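Local coordinates for ancylostoma secreted protein 1 (Necator americanus, PDB 3NT8) that is a two-CAP-domain secreted hookworm protein, probably associated with the transition of infective larvae to parasitism, at residues 79-84 / 94-99; 92-95 / 100-103. All blocks are in the same frame, centred on the assembly; numbering follows the deposited sequence.

Both contacts lie in the first of the two CAP domains and belong to one connection of the chain, the loop that runs from helix 76-85 to strand 100-107, an outermost strand of the four-stranded mixed sheet. Contact 1 sets the later part of the loop, 94-99, against the helix that precedes it; contact 2 sets the middle of the loop, 92-95, against the start of the strand that follows. Their centres are about 8 Å apart, they share Ala94 and Gly95, and Leu82 of contact 1 packs on Gln101 of contact 2. The loop is thus held to helix and sheet together, partly buried at the helix and at the surface beside the strand.

Contact 1: 79-84 / 94-99; sequences EQQLQD and AGIQGV
Residues 94-99 have no regular structure and run past helical residues 79-84 with Leu82 and Ile96 nearest, their CA atoms 7.4 Å apart; a type II turn from Ile96 to Val99, with Gly98 at positive phi in its third position, then leads toward the strand. Ile96 carries the contact by spreading its two branches over neighbouring helix positions. Its CG2 methyl sits over the face of the Gln81 amide, 3.5 Å from CD and 3.7 Å from both OE1 and NE2, with Gln81 CG beside it, as the two side chains run antiparallel alongside each other. Gln81 gets there because its chain is stretched out, with CG anti to the backbone N (chi1 -166°) and no bend beyond it. A long glutamine suits this partly exposed place, since its flat amide can cover an apolar methyl. CAP domains are alpha-beta-alpha sandwiches, and helix 76-85 belongs to a layer against the sheet, where Leu82 meets Ser174 and Ile176 of strand 170-177. The other branch of Ile96 ends in CD1, which lies 3.7 Å from Leu82 CA and 4.0 Å from Leu82 CD1, where the side chains meet nearly perpendicular.

Contact 2: 92-95 / 100-103; sequences GFAG and AQNT
Gln101 reaches out of the strand to Ala94, its OE1 accepting the backbone N-H of Ala94 at 2.7 Å. That bond is fairly straight (165° at the hydrogen), the donor slightly tilted from the carbonyl plane. The reach depends on a glutamine extended along its whole length, which carries the amide across to the loop. The bond also brings OE1 to 3.3 Å from Ala94 CB, a close fit that the short side chain suits. The other arm of the amide, NE2, donates to a water at 3.0 Å, and that water gives a weak bond to Gly92 O. Phe93 holds CG anti to its carbonyl carbon and beside the backbone N (chi1 -66°), the rotamer in which its ring meets the strand. It lies antiparallel alongside Gln101, the ring turned 55° from the amide plane with Gln101 CD at its edge. Farther out, Phe93 CE1 comes within 3.4 Å of Gln101 O and 3.9 Å of Thr103 CG2, the branch left to meet the ring with OG1 anti to the backbone N. Gln101 and Thr103 face the loop, while Asn102 between them turns to helix 147-153. Gln101 NE2 also bonds Ser174 OG on adjoining strand 170-177, Gln101 packs on Ile176 there, and Ala94 touches Ala85 of helix 76-85.

Contact 1: 79-84 / 94-99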
loop_
_atom_site.group_PDB
_atom_site.type_symbol
_atom_site.label_atom_id
_atom_site.label_comp_id
_atom_site.label_asym_id
_atom_site.label_seq_id
_atom_site.Cartn_x
_atom_site.Cartn_y
_atom_site.Cartn_z
ATOM N N GLU A 79 -17.935 -10.784 -4.622
ATOM C CA GLU A 79 -18.506 -11.496 -5.768
ATOM C C GLU A 79 -19.833 -10.911 -6.224
ATOM O O GLU A 79 -20.058 -10.707 -7.439
ATOM C CB GLU A 79 -18.695 -12.981 -5.464
ATOM C CG GLU A 79 -19.307 -13.793 -6.673
ATOM C CD GLU A 79 -19.840 -15.099 -6.248
ATOM O OE1 GLU A 79 -19.430 -15.628 -5.199
ATOM O OE2 GLU A 79 -20.728 -15.636 -6.928
ATOM N N GLN A 80 -20.711 -10.608 -5.274
ATOM C CA GLN A 80 -22.094 -10.201 -5.629
ATOM C C GLN A 80 -22.073 -8.837 -6.244
ATOM O O GLN A 80 -22.796 -8.563 -7.200
ATOM C CB GLN A 80 -23.003 -10.198 -4.382
ATOM C CG GLN A 80 -24.485 -9.737 -4.685
ATOM C CD GLN A 80 -25.261 -10.767 -5.515
ATOM O OE1 GLN A 80 -25.394 -11.926 -5.128
ATOM N NE2 GLN A 80 -25.755 -10.331 -6.681
ATOM N N GLN A 81 -21.279 -7.948 -5.662
ATOM C CA GLN A 81 -21.191 -6.609 -6.193
ATOM C C GLN A 81 -20.651 -6.585 -7.623
ATOM O O GLN A 81 -21.178 -5.888 -8.456
ATOM C CB GLN A 81 -20.364 -5.703 -5.258
ATOM C CG GLN A 81 -20.542 -4.253 -5.593
ATOM C CD GLN A 81 -20.041 -3.301 -4.511
ATOM O OE1 GLN A 81 -19.492 -3.726 -3.469
ATOM N NE2 GLN A 81 -20.243 -2.002 -4.751
ATOM N N LEU A 82 -19.612 -7.365 -7.886
ATOM C CA LEU A 82 -19.037 -7.431 -9.194
ATOM C C LEU A 82 -20.042 -8.057 -10.198
ATOM O O LEU A 82 -20.146 -7.616 -11.363
ATOM C CB LEU A 82 -17.736 -8.225 -9.150
ATOM C CG LEU A 82 -17.099 -8.588 -10.476
ATOM C CD1 LEU A 82 -16.729 -7.312 -11.147
ATOM C CD2 LEU A 82 -15.872 -9.423 -10.272
ATOM N N GLN A 83 -20.772 -9.063 -9.725
ATOM C CA GLN A 83 -21.761 -9.710 -10.581
ATOM C C GLN A 83 -22.840 -8.710 -11.043
ATOM O O GLN A 83 -23.243 -8.734 -12.208
ATOM C CB GLN A 83 -22.370 -10.921 -9.887
ATOM C CG GLN A 83 -23.427 -11.620 -10.745
ATOM C CD GLN A 83 -22.798 -12.620 -11.681
ATOM O OE1 GLN A 83 -22.371 -13.643 -11.233
ATOM N NE2 GLN A 83 -22.738 -12.317 -12.968
ATOM N N ASP A 84 -23.287 -7.854 -10.127
ATOM C CA ASP A 84 -24.296 -6.830 -10.405
ATOM C C ASP A 84 -23.805 -5.794 -11.416
ATOM O O ASP A 84 -24.599 -5.162 -12.103
ATOM C CB ASP A 84 -24.750 -6.133 -9.110
ATOM C CG ASP A 84 -25.501 -7.047 -8.206
ATOM O OD1 ASP A 84 -26.179 -7.961 -8.713
ATOM O OD2 ASP A 84 -25.443 -6.855 -6.975
ATOM N N ALA A 94 -15.584 -1.374 -13.497
ATOM C CA ALA A 94 -16.851 -1.269 -12.793
ATOM C C ALA A 94 -16.895 -0.059 -11.865
ATOM O O ALA A 94 -17.971 0.477 -11.636
ATOM C CB ALA A 94 -17.115 -2.538 -12.015
ATOM N N GLY A 95 -15.732 0.354 -11.337
ATOM C CA GLY A 95 -15.626 1.429 -10.324
ATOM C C GLY A 95 -16.151 1.034 -8.930
ATOM O O GLY A 95 -16.588 1.903 -8.144
ATOM N N ILE A 96 -16.134 -0.274 -8.626
ATOM C CA ILE A 96 -16.468 -0.780 -7.275
ATOM C C ILE A 96 -15.530 -0.274 -6.161
ATOM O O ILE A 96 -14.280 -0.211 -6.351
ATOM C CB ILE A 96 -16.526 -2.345 -7.237
ATOM C CG1 ILE A 96 -17.581 -2.859 -8.236
ATOM C CG2 ILE A 96 -16.811 -2.869 -5.797
ATOM C CD1 ILE A 96 -17.316 -4.239 -8.725
ATOM N N GLN A 97 -16.127 0.031 -4.997
ATOM C CA GLN A 97 -15.356 0.607 -3.886
ATOM C C GLN A 97 -14.427 -0.380 -3.203
ATOM O O GLN A 97 -14.776 -1.561 -3.044
ATOM C CB GLN A 97 -16.239 1.317 -2.851
ATOM C CG GLN A 97 -17.345 0.507 -2.199
ATOM C CD GLN A 97 -18.560 1.396 -1.819
ATOM O OE1 GLN A 97 -18.600 2.607 -2.118
ATOM N NE2 GLN A 97 -19.553 0.788 -1.167
ATOM N N GLY A 98 -13.239 0.107 -2.830
ATOM C CA GLY A 98 -12.315 -0.659 -2.001
ATOM C C GLY A 98 -11.468 -1.718 -2.696
ATOM O O GLY A 98 -10.710 -2.441 -2.034
ATOM N N VAL A 99 -11.565 -1.812 -4.026
ATOM C CA VAL A 99 -10.979 -2.952 -4.734
ATOM C C VAL A 99 -10.299 -2.592 -6.056
ATOM O O VAL A 99 -10.635 -1.573 -6.687
ATOM C CB VAL A 99 -12.046 -4.063 -5.004
ATOM C CG1 VAL A 99 -12.507 -4.735 -3.654
ATOM C CG2 VAL A 99 -13.245 -3.471 -5.838
#

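Contact 2: 92-95 / 100-103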
loop_
_atom_site.group_PDB
_atom_site.type_symbol
_atom_site.label_atom_id
_atom_site.label_comp_id
_atom_site.label_asym_id
_atom_site.label_seq_id
_atom_site.Cartn_x
_atom_site.Cartn_y
_atom_site.Cartn_z
ATOM N N GLY A 92 -14.696 -1.383 -20.049
ATOM C CA GLY A 92 -13.983 -0.684 -18.996
ATOM C C GLY A 92 -14.163 -1.294 -17.630
ATOM O O GLY A 92 -14.504 -2.472 -17.502
ATOM N N PHE A 93 -13.913 -0.472 -16.609
ATOM C CA PHE A 93 -13.940 -0.884 -15.201
ATOM C C PHE A 93 -15.236 -0.530 -14.461
ATOM O O PHE A 93 -15.906 0.485 -14.759
ATOM C CB PHE A 93 -12.720 -0.341 -14.455
ATOM C CG PHE A 93 -11.412 -0.921 -14.930
ATOM C CD1 PHE A 93 -11.119 -2.281 -14.767
ATOM C CD2 PHE A 93 -10.458 -0.103 -15.533
ATOM C CE1 PHE A 93 -9.892 -2.804 -15.202
ATOM C CE2 PHE A 93 -9.229 -0.622 -15.978
ATOM C CZ PHE A 93 -8.948 -1.967 -15.813
ATOM N N ALA A 94 -15.584 -1.374 -13.497
ATOM C CA ALA A 94 -16.851 -1.269 -12.793
ATOM C C ALA A 94 -16.895 -0.059 -11.865
ATOM O O ALA A 94 -17.971 0.477 -11.636
ATOM C CB ALA A 94 -17.115 -2.538 -12.015
ATOM N N GLY A 95 -15.732 0.354 -11.337
ATOM C CA GLY A 95 -15.626 1.429 -10.324
ATOM C C GLY A 95 -16.151 1.034 -8.930
ATOM O O GLY A 95 -16.588 1.903 -8.144
ATOM N N ALA A 100 -9.350 -3.450 -6.452
ATOM C CA ALA A 100 -8.783 -3.400 -7.789
ATOM C C ALA A 100 -9.540 -4.426 -8.683
ATOM O O ALA A 100 -10.117 -5.370 -8.197
ATOM C CB ALA A 100 -7.308 -3.708 -7.714
ATOM N N GLN A 101 -9.533 -4.215 -9.982
ATOM C CA GLN A 101 -10.290 -5.044 -10.871
ATOM C C GLN A 101 -9.497 -5.528 -12.085
ATOM O O GLN A 101 -8.776 -4.783 -12.693
ATOM C CB GLN A 101 -11.554 -4.296 -11.353
ATOM C CG GLN A 101 -12.414 -5.087 -12.324
ATOM C CD GLN A 101 -13.698 -4.355 -12.678
ATOM O OE1 GLN A 101 -13.853 -3.153 -12.419
ATOM N NE2 GLN A 101 -14.588 -5.052 -13.300
ATOM N N ASN A 102 -9.699 -6.799 -12.412
ATOM C CA ASN A 102 -9.203 -7.439 -13.593
ATOM C C ASN A 102 -10.393 -7.823 -14.477
ATOM O O ASN A 102 -11.402 -8.323 -13.978
ATOM C CB ASN A 102 -8.452 -8.705 -13.198
ATOM C CG ASN A 102 -6.956 -8.492 -13.026
ATOM O OD1 ASN A 102 -6.437 -7.430 -13.291
ATOM N ND2 ASN A 102 -6.264 -9.525 -12.548
ATOM N N THR A 103 -10.262 -7.616 -15.783
ATOM C CA THR A 103 -11.384 -7.778 -16.699
ATOM C C THR A 103 -10.947 -8.315 -18.084
ATOM O O THR A 103 -9.802 -8.046 -18.580
ATOM C CB THR A 103 -12.212 -6.434 -16.857
ATOM O OG1 THR A 103 -13.399 -6.722 -17.590
ATOM C CG2 THR A 103 -11.416 -5.380 -17.624
HETATM O O HOH W 1 -16.516 -3.785 -15.227
#